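PDB 6USS: sulfatase from Bacteroides fragilis CAG:558, which probably hydrolyses aryl sulfate esters as a calcium-dependent member of the sulfatase family from a gut bacterium. Local coordinates for residues A[188-199]-A[260-268]; A[198-208]-A[224-234]. The protein carries 1 engineered substitution. One frame throughout, in Å; residues are numbered along the deposited sequence.

Contact 1 of 2, residues A[188-199]-A[260-268]; sequences AGHAGGGLASYL and YAIHVPIDK
Y198 and Y260 carry this contact, each reaching across to a backbone carbonyl of the other segment. Y198 OH donates to H263 O at 2.6 Å. The bond lies in the carbonyl plane, on a lone pair. The edge of the same ring also meets P265 O, with Y198 CE1 at 3.1 Å, and A261 CB. At the backbone of the same residue, Y198 N donates to D267 OD2 at 2.8 Å, nearly straight at 166°. S197 OG adds a weak bond to that oxygen. It also accepts from L199 N, an ST turn. The D267 carboxylate stands almost perpendicular to the Y198 ring.

Y260 OH donates to A188 O at 2.7 Å. A water donates to Y260 OH and to G192 O and accepts from H190 N, tying the tyrosine to the backbone of H190 and G192. L195 packs against both tyrosines. Its CD2 lies 4.0 Å from Y260 CB, and its CD1 sits over the centre of the Y198 ring.

H263 has CG anti to the backbone N (chi1 -160°). This lays its ring against the glycine run, with G194 CA 4.1 Å from the ring centroid, over one face. In the ring plane, H263 ND1 donates to V264 O at 2.7 Å, which fixes the ring's rotation.

The 260-268 loop contains two cis peptides, before I262 and before P265. It follows strand 253-258 of the central sheet, and the H263 side chain touches D42 and D43. The contact thus borders the calcium site of a sulfatase of the alkaline phosphatase clan.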
# COMPACT_ATOMS: atom_id res chain seq x y z
N ALA A 188 -10.52 5.04 4.80
CA ALA A 188 -10.73 6.12 5.77
C ALA A 188 -9.62 6.24 6.81
O ALA A 188 -9.79 6.96 7.81
CB ALA A 188 -12.08 5.97 6.48
N GLY A 189 -8.48 5.58 6.62
CA GLY A 189 -7.43 5.57 7.62
C GLY A 189 -6.44 6.69 7.39
O GLY A 189 -5.88 6.82 6.30
N HIS A 190 -6.23 7.49 8.43
CA HIS A 190 -5.22 8.54 8.34
C HIS A 190 -4.65 8.76 9.74
O HIS A 190 -4.70 7.87 10.59
CB HIS A 190 -5.82 9.81 7.70
CG HIS A 190 -6.93 10.42 8.49
ND1 HIS A 190 -6.91 11.74 8.92
CD2 HIS A 190 -8.11 9.91 8.92
CE1 HIS A 190 -8.02 12.00 9.58
NE2 HIS A 190 -8.77 10.91 9.59
N ALA A 191 -4.09 9.95 9.97
CA ALA A 191 -3.48 10.26 11.27
C ALA A 191 -4.50 10.62 12.32
O ALA A 191 -4.17 10.60 13.52
CB ALA A 191 -2.49 11.42 11.13
N GLY A 192 -5.72 10.97 11.92
CA GLY A 192 -6.75 11.33 12.88
C GLY A 192 -7.18 10.21 13.81
O GLY A 192 -7.50 9.09 13.38
N GLY A 193 -7.20 10.51 15.11
CA GLY A 193 -7.73 9.60 16.10
C GLY A 193 -9.19 9.86 16.43
O GLY A 193 -9.82 9.05 17.11
N GLY A 194 -9.73 10.99 15.98
CA GLY A 194 -11.15 11.26 16.21
C GLY A 194 -11.90 11.45 14.91
O GLY A 194 -11.40 11.05 13.85
N LEU A 195 -13.08 12.07 14.96
CA LEU A 195 -13.82 12.36 13.73
C LEU A 195 -14.67 13.59 13.94
O LEU A 195 -15.27 13.78 15.00
CB LEU A 195 -14.70 11.19 13.29
CG LEU A 195 -15.94 10.91 14.11
CD1 LEU A 195 -16.91 10.07 13.30
CD2 LEU A 195 -15.55 10.20 15.42
N ALA A 196 -14.74 14.42 12.89
CA ALA A 196 -15.46 15.68 12.99
C ALA A 196 -16.96 15.46 13.16
O ALA A 196 -17.60 16.15 13.96
CB ALA A 196 -15.17 16.53 11.75
N SER A 197 -17.54 14.50 12.44
CA SER A 197 -18.97 14.23 12.52
C SER A 197 -19.27 12.82 12.04
O SER A 197 -18.65 12.34 11.09
CB SER A 197 -19.79 15.23 11.70
OG SER A 197 -21.14 14.80 11.61
N TYR A 198 -20.25 12.18 12.68
CA TYR A 198 -20.74 10.89 12.20
C TYR A 198 -21.70 11.03 11.01
O TYR A 198 -22.03 10.01 10.37
CB TYR A 198 -21.48 10.15 13.33
CG TYR A 198 -20.64 9.56 14.43
CD1 TYR A 198 -20.09 10.36 15.43
CD2 TYR A 198 -20.44 8.17 14.50
CE1 TYR A 198 -19.33 9.79 16.47
CE2 TYR A 198 -19.69 7.60 15.53
CZ TYR A 198 -19.13 8.42 16.51
OH TYR A 198 -18.38 7.86 17.54
N LEU A 199 -22.14 12.24 10.69
CA LEU A 199 -23.27 12.46 9.79
C LEU A 199 -22.79 12.67 8.36
O LEU A 199 -21.99 13.58 8.09
CB LEU A 199 -24.09 13.67 10.25
CG LEU A 199 -24.68 13.52 11.65
CD1 LEU A 199 -25.45 14.76 12.05
CD2 LEU A 199 -25.59 12.31 11.71
N TYR A 260 -14.61 4.27 14.06
CA TYR A 260 -14.48 5.55 14.74
C TYR A 260 -15.43 5.65 15.92
O TYR A 260 -15.12 6.32 16.91
CB TYR A 260 -14.71 6.71 13.76
CG TYR A 260 -13.53 6.95 12.86
CD1 TYR A 260 -12.44 7.66 13.32
CD2 TYR A 260 -13.50 6.46 11.57
CE1 TYR A 260 -11.35 7.88 12.52
CE2 TYR A 260 -12.41 6.67 10.75
CZ TYR A 260 -11.32 7.38 11.23
OH TYR A 260 -10.22 7.63 10.44
N ALA A 261 -16.59 4.99 15.83
CA ALA A 261 -17.46 4.81 16.99
C ALA A 261 -16.70 4.07 18.09
O ALA A 261 -15.93 3.15 17.81
CB ALA A 261 -18.71 4.02 16.59
N ILE A 262 -16.92 4.45 19.35
CA ILE A 262 -17.98 5.36 19.78
C ILE A 262 -17.40 6.67 20.33
O ILE A 262 -17.83 7.17 21.37
CB ILE A 262 -18.85 4.66 20.82
CG1 ILE A 262 -17.97 4.12 21.97
CG2 ILE A 262 -19.66 3.55 20.16
CD1 ILE A 262 -18.73 3.35 23.05
N HIS A 263 -16.42 7.20 19.61
CA HIS A 263 -15.68 8.40 19.97
C HIS A 263 -16.61 9.61 19.99
O HIS A 263 -17.65 9.63 19.33
CB HIS A 263 -14.53 8.61 18.98
CG HIS A 263 -13.44 9.49 19.49
ND1 HIS A 263 -13.46 10.87 19.35
CD2 HIS A 263 -12.29 9.20 20.15
CE1 HIS A 263 -12.37 11.38 19.90
NE2 HIS A 263 -11.64 10.39 20.39
N VAL A 264 -16.21 10.64 20.73
CA VAL A 264 -16.95 11.90 20.71
C VAL A 264 -16.68 12.60 19.38
O VAL A 264 -15.69 12.29 18.71
CB VAL A 264 -16.59 12.80 21.91
CG1 VAL A 264 -17.07 12.15 23.21
CG2 VAL A 264 -15.08 13.17 21.93
N PRO A 265 -17.56 13.53 18.94
CA PRO A 265 -18.81 13.93 19.60
C PRO A 265 -19.90 12.88 19.42
O PRO A 265 -19.89 12.17 18.40
CB PRO A 265 -19.18 15.22 18.87
CG PRO A 265 -18.68 14.98 17.48
CD PRO A 265 -17.40 14.20 17.63
N ILE A 266 -20.82 12.77 20.37
CA ILE A 266 -21.82 11.69 20.36
C ILE A 266 -22.99 12.20 19.52
O ILE A 266 -24.02 12.65 20.03
CB ILE A 266 -22.23 11.28 21.78
CG1 ILE A 266 -21.00 11.07 22.67
CG2 ILE A 266 -23.12 10.03 21.75
CD1 ILE A 266 -20.00 10.04 22.13
N ASP A 267 -22.84 12.10 18.20
CA ASP A 267 -23.92 12.47 17.29
C ASP A 267 -25.07 11.47 17.39
O ASP A 267 -24.88 10.30 17.71
CB ASP A 267 -23.43 12.52 15.85
CG ASP A 267 -22.53 13.72 15.57
OD1 ASP A 267 -22.74 14.79 16.18
OD2 ASP A 267 -21.61 13.60 14.73
N LYS A 268 -26.28 11.94 17.10
CA LYS A 268 -27.46 11.08 17.18
C LYS A 268 -27.61 10.26 15.91
O LYS A 268 -27.58 10.80 14.80
CB LYS A 268 -28.73 11.91 17.41
CG LYS A 268 -28.91 12.39 18.84
CD LYS A 268 -29.55 13.76 18.88
CE LYS A 268 -29.21 14.48 20.18
NZ LYS A 268 -30.40 14.44 21.06
O HOH W 1 -7.58 7.20 10.93

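Contact 2 of 2, residues A[198-208]-A[224-234]; sequences YLGENNYGNRT and YWGTDTFVSEA
The F230 ring lies against the base of Y198. Y198 CB sits over one face, 3.7 Å from the ring centroid. The two rings are near parallel, at 22°, but slid apart, so they barely overlap. L199 CD2 reaches F230 CE1 at 3.9 Å. V231 holds CG1 between its backbone N and carbonyl carbon (chi1 73°). CG1 therefore meets Y198 CD2, while CG2 lies over one face of the Y204 ring.

Y204 runs past V231 to the backbone, where its OH donates to T229 O at 2.6 Å. F230 holds the N-cap position of helix 231-247; the loop packs on the first turn of this helix and on the residues leading into it. V231 N gives a weak bond to Y198 O.

A type II turn from Y224 to T227 brings G226 N to G200 O at 2.7 Å. N203 covers one face of W225, with its CB 3.9 Å from the centroid of the five-membered ring. Its amide is stacked at 27° to the indole. Within the loop N203 ND2 donates to N206 O, and N206 ND2 to N203 O and to V218 O. At the exposed edge E201 OE2 meets D228 CB, while D228 OD2 forms a salt bridge with K270.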
# COMPACT_ATOMS: atom_id res chain seq x y z
N TYR A 198 -20.25 12.18 12.68
CA TYR A 198 -20.74 10.89 12.20
C TYR A 198 -21.70 11.03 11.01
O TYR A 198 -22.03 10.01 10.37
CB TYR A 198 -21.48 10.15 13.33
CG TYR A 198 -20.64 9.56 14.43
CD1 TYR A 198 -20.09 10.36 15.43
CD2 TYR A 198 -20.44 8.17 14.50
CE1 TYR A 198 -19.33 9.79 16.47
CE2 TYR A 198 -19.69 7.60 15.53
CZ TYR A 198 -19.13 8.42 16.51
OH TYR A 198 -18.38 7.86 17.54
N LEU A 199 -22.14 12.24 10.69
CA LEU A 199 -23.27 12.46 9.79
C LEU A 199 -22.79 12.67 8.36
O LEU A 199 -21.99 13.58 8.09
CB LEU A 199 -24.09 13.67 10.25
CG LEU A 199 -24.68 13.52 11.65
CD1 LEU A 199 -25.45 14.76 12.05
CD2 LEU A 199 -25.59 12.31 11.71
N GLY A 200 -23.29 11.83 7.44
CA GLY A 200 -23.06 12.06 6.03
C GLY A 200 -23.62 13.38 5.56
O GLY A 200 -23.10 13.99 4.62
N GLU A 201 -24.69 13.85 6.21
CA GLU A 201 -25.18 15.19 5.93
C GLU A 201 -24.10 16.24 6.19
O GLU A 201 -24.09 17.29 5.54
CB GLU A 201 -26.43 15.48 6.77
CG GLU A 201 -27.57 14.49 6.55
CD GLU A 201 -27.55 13.32 7.55
OE1 GLU A 201 -26.45 12.96 8.05
OE2 GLU A 201 -28.65 12.76 7.84
N ASN A 202 -23.19 15.98 7.13
CA ASN A 202 -22.10 16.91 7.40
C ASN A 202 -20.81 16.53 6.69
O ASN A 202 -19.75 17.06 7.04
CB ASN A 202 -21.86 17.03 8.91
CG ASN A 202 -23.03 17.67 9.64
OD1 ASN A 202 -23.84 18.39 9.05
ND2 ASN A 202 -23.12 17.41 10.94
N ASN A 203 -20.88 15.63 5.71
CA ASN A 203 -19.70 15.17 4.97
C ASN A 203 -18.64 14.59 5.89
O ASN A 203 -17.45 14.60 5.54
CB ASN A 203 -19.07 16.29 4.12
CG ASN A 203 -20.06 16.98 3.21
OD1 ASN A 203 -21.06 16.39 2.78
ND2 ASN A 203 -19.79 18.24 2.89
N TYR A 204 -19.04 14.12 7.07
CA TYR A 204 -18.12 13.64 8.11
C TYR A 204 -17.06 14.69 8.45
O TYR A 204 -15.95 14.34 8.87
CB TYR A 204 -17.46 12.31 7.71
CG TYR A 204 -18.47 11.34 7.16
CD1 TYR A 204 -19.52 10.88 7.96
CD2 TYR A 204 -18.42 10.91 5.83
CE1 TYR A 204 -20.48 10.01 7.46
CE2 TYR A 204 -19.38 10.02 5.32
CZ TYR A 204 -20.41 9.58 6.14
OH TYR A 204 -21.37 8.73 5.66
N GLY A 205 -17.38 15.97 8.25
CA GLY A 205 -16.45 17.05 8.55
C GLY A 205 -15.78 17.68 7.35
O GLY A 205 -15.19 18.76 7.50
N ASN A 206 -15.85 17.09 6.17
CA ASN A 206 -15.11 17.64 5.04
C ASN A 206 -15.77 18.91 4.52
O ASN A 206 -16.99 18.93 4.29
CB ASN A 206 -15.00 16.61 3.92
CG ASN A 206 -14.10 15.45 4.28
OD1 ASN A 206 -12.88 15.51 4.08
ND2 ASN A 206 -14.69 14.38 4.80
N ARG A 207 -14.98 19.96 4.35
CA ARG A 207 -15.48 21.19 3.74
C ARG A 207 -15.53 21.04 2.23
O ARG A 207 -14.76 20.27 1.64
CB ARG A 207 -14.61 22.38 4.13
CG ARG A 207 -14.56 22.66 5.61
CD ARG A 207 -14.34 24.13 5.91
NE ARG A 207 -15.56 24.79 6.35
CZ ARG A 207 -16.19 25.75 5.68
NH1 ARG A 207 -15.71 26.19 4.52
NH2 ARG A 207 -17.31 26.28 6.17
N THR A 208 -16.44 21.77 1.61
CA THR A 208 -16.52 21.87 0.16
C THR A 208 -16.26 23.27 -0.34
O THR A 208 -15.67 23.44 -1.42
CB THR A 208 -17.89 21.41 -0.35
OG1 THR A 208 -18.91 22.23 0.23
CG2 THR A 208 -18.12 19.95 0.00
N TYR A 224 -20.59 9.13 0.02
CA TYR A 224 -21.67 9.15 1.01
C TYR A 224 -22.00 10.57 1.46
O TYR A 224 -22.93 10.74 2.26
CB TYR A 224 -21.31 8.29 2.23
CG TYR A 224 -21.05 6.85 1.88
CD1 TYR A 224 -22.09 5.94 1.79
CD2 TYR A 224 -19.76 6.38 1.64
CE1 TYR A 224 -21.86 4.61 1.46
CE2 TYR A 224 -19.52 5.06 1.32
CZ TYR A 224 -20.58 4.17 1.23
OH TYR A 224 -20.38 2.85 0.89
N TRP A 225 -21.28 11.57 0.96
CA TRP A 225 -21.49 12.95 1.41
C TRP A 225 -22.89 13.40 1.07
O TRP A 225 -23.43 13.08 0.00
CB TRP A 225 -20.48 13.90 0.77
CG TRP A 225 -19.07 13.75 1.23
CD1 TRP A 225 -18.59 12.81 2.10
CD2 TRP A 225 -17.95 14.54 0.83
NE1 TRP A 225 -17.24 12.98 2.27
CE2 TRP A 225 -16.82 14.04 1.51
CE3 TRP A 225 -17.79 15.64 -0.02
CZ2 TRP A 225 -15.55 14.58 1.34
CZ3 TRP A 225 -16.54 16.18 -0.18
CH2 TRP A 225 -15.44 15.65 0.50
N GLY A 226 -23.50 14.16 1.98
CA GLY A 226 -24.82 14.66 1.72
C GLY A 226 -25.91 13.61 1.67
O GLY A 226 -27.02 13.92 1.22
N THR A 227 -25.63 12.39 2.08
CA THR A 227 -26.66 11.39 2.33
C THR A 227 -26.86 11.26 3.83
O THR A 227 -26.16 11.87 4.64
CB THR A 227 -26.28 10.05 1.71
OG1 THR A 227 -25.30 9.38 2.53
CG2 THR A 227 -25.68 10.25 0.33
N ASP A 228 -27.85 10.45 4.23
CA ASP A 228 -28.04 10.16 5.64
C ASP A 228 -27.33 8.88 6.07
O ASP A 228 -27.80 8.19 7.00
CB ASP A 228 -29.53 10.12 6.00
CG ASP A 228 -30.27 8.93 5.37
OD1 ASP A 228 -29.69 8.24 4.49
OD2 ASP A 228 -31.43 8.68 5.77
N THR A 229 -26.22 8.52 5.43
CA THR A 229 -25.43 7.36 5.85
C THR A 229 -24.57 7.75 7.06
O THR A 229 -23.62 8.54 6.93
CB THR A 229 -24.57 6.83 4.70
OG1 THR A 229 -25.39 6.58 3.55
CG2 THR A 229 -23.87 5.54 5.10
N PHE A 230 -24.93 7.23 8.24
CA PHE A 230 -24.09 7.30 9.43
C PHE A 230 -22.73 6.64 9.16
O PHE A 230 -22.64 5.64 8.44
CB PHE A 230 -24.81 6.59 10.59
CG PHE A 230 -24.53 7.20 11.95
CD1 PHE A 230 -25.05 8.44 12.28
CD2 PHE A 230 -23.76 6.53 12.88
CE1 PHE A 230 -24.81 9.00 13.53
CE2 PHE A 230 -23.52 7.08 14.12
CZ PHE A 230 -24.04 8.32 14.44
N VAL A 231 -21.66 7.20 9.75
CA VAL A 231 -20.31 6.83 9.30
C VAL A 231 -20.01 5.36 9.58
O VAL A 231 -19.34 4.69 8.78
CB VAL A 231 -19.24 7.76 9.92
CG1 VAL A 231 -19.02 7.48 11.39
CG2 VAL A 231 -17.92 7.59 9.17
N SER A 232 -20.50 4.83 10.71
CA SER A 232 -20.35 3.40 11.00
C SER A 232 -21.01 2.54 9.94
O SER A 232 -20.56 1.41 9.69
CB SER A 232 -20.95 3.07 12.37
OG SER A 232 -20.61 4.06 13.32
N GLU A 233 -22.10 3.03 9.34
CA GLU A 233 -22.74 2.32 8.23
C GLU A 233 -21.87 2.41 6.98
O GLU A 233 -21.62 1.39 6.31
CB GLU A 233 -24.14 2.90 7.97
CG GLU A 233 -24.97 2.17 6.90
CD GLU A 233 -25.18 0.68 7.19
OE1 GLU A 233 -25.26 0.28 8.37
OE2 GLU A 233 -25.25 -0.11 6.22
N ALA A 234 -21.39 3.62 6.66
CA ALA A 234 -20.50 3.79 5.52
C ALA A 234 -19.28 2.89 5.63
O ALA A 234 -18.87 2.26 4.64
CB ALA A 234 -20.06 5.25 5.40

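How the contacts relate
Both contacts involve the long connection between strand 185-187 and helix 231-247, and they share Y198 and L199. Contact 2 is nested inside the loop closed by contact 1. Contact 1 lies deeper, with its centre about 15 Å from the chain centre and the side chain of H263 about 5 Å from the calcium ion. Contact 2 is centred about 24 Å out and has more exposed residues. Contact 1 joins two loops from the sheet, chiefly through tyrosine hydroxyls on carbonyls, a carboxylate and one bridging water. Contact 2 sets a loop on the helix start and the turn before it. It uses a tyrosine hydroxyl on a carbonyl too, but leans more on CH-pi contacts and a stacked asparagine amide.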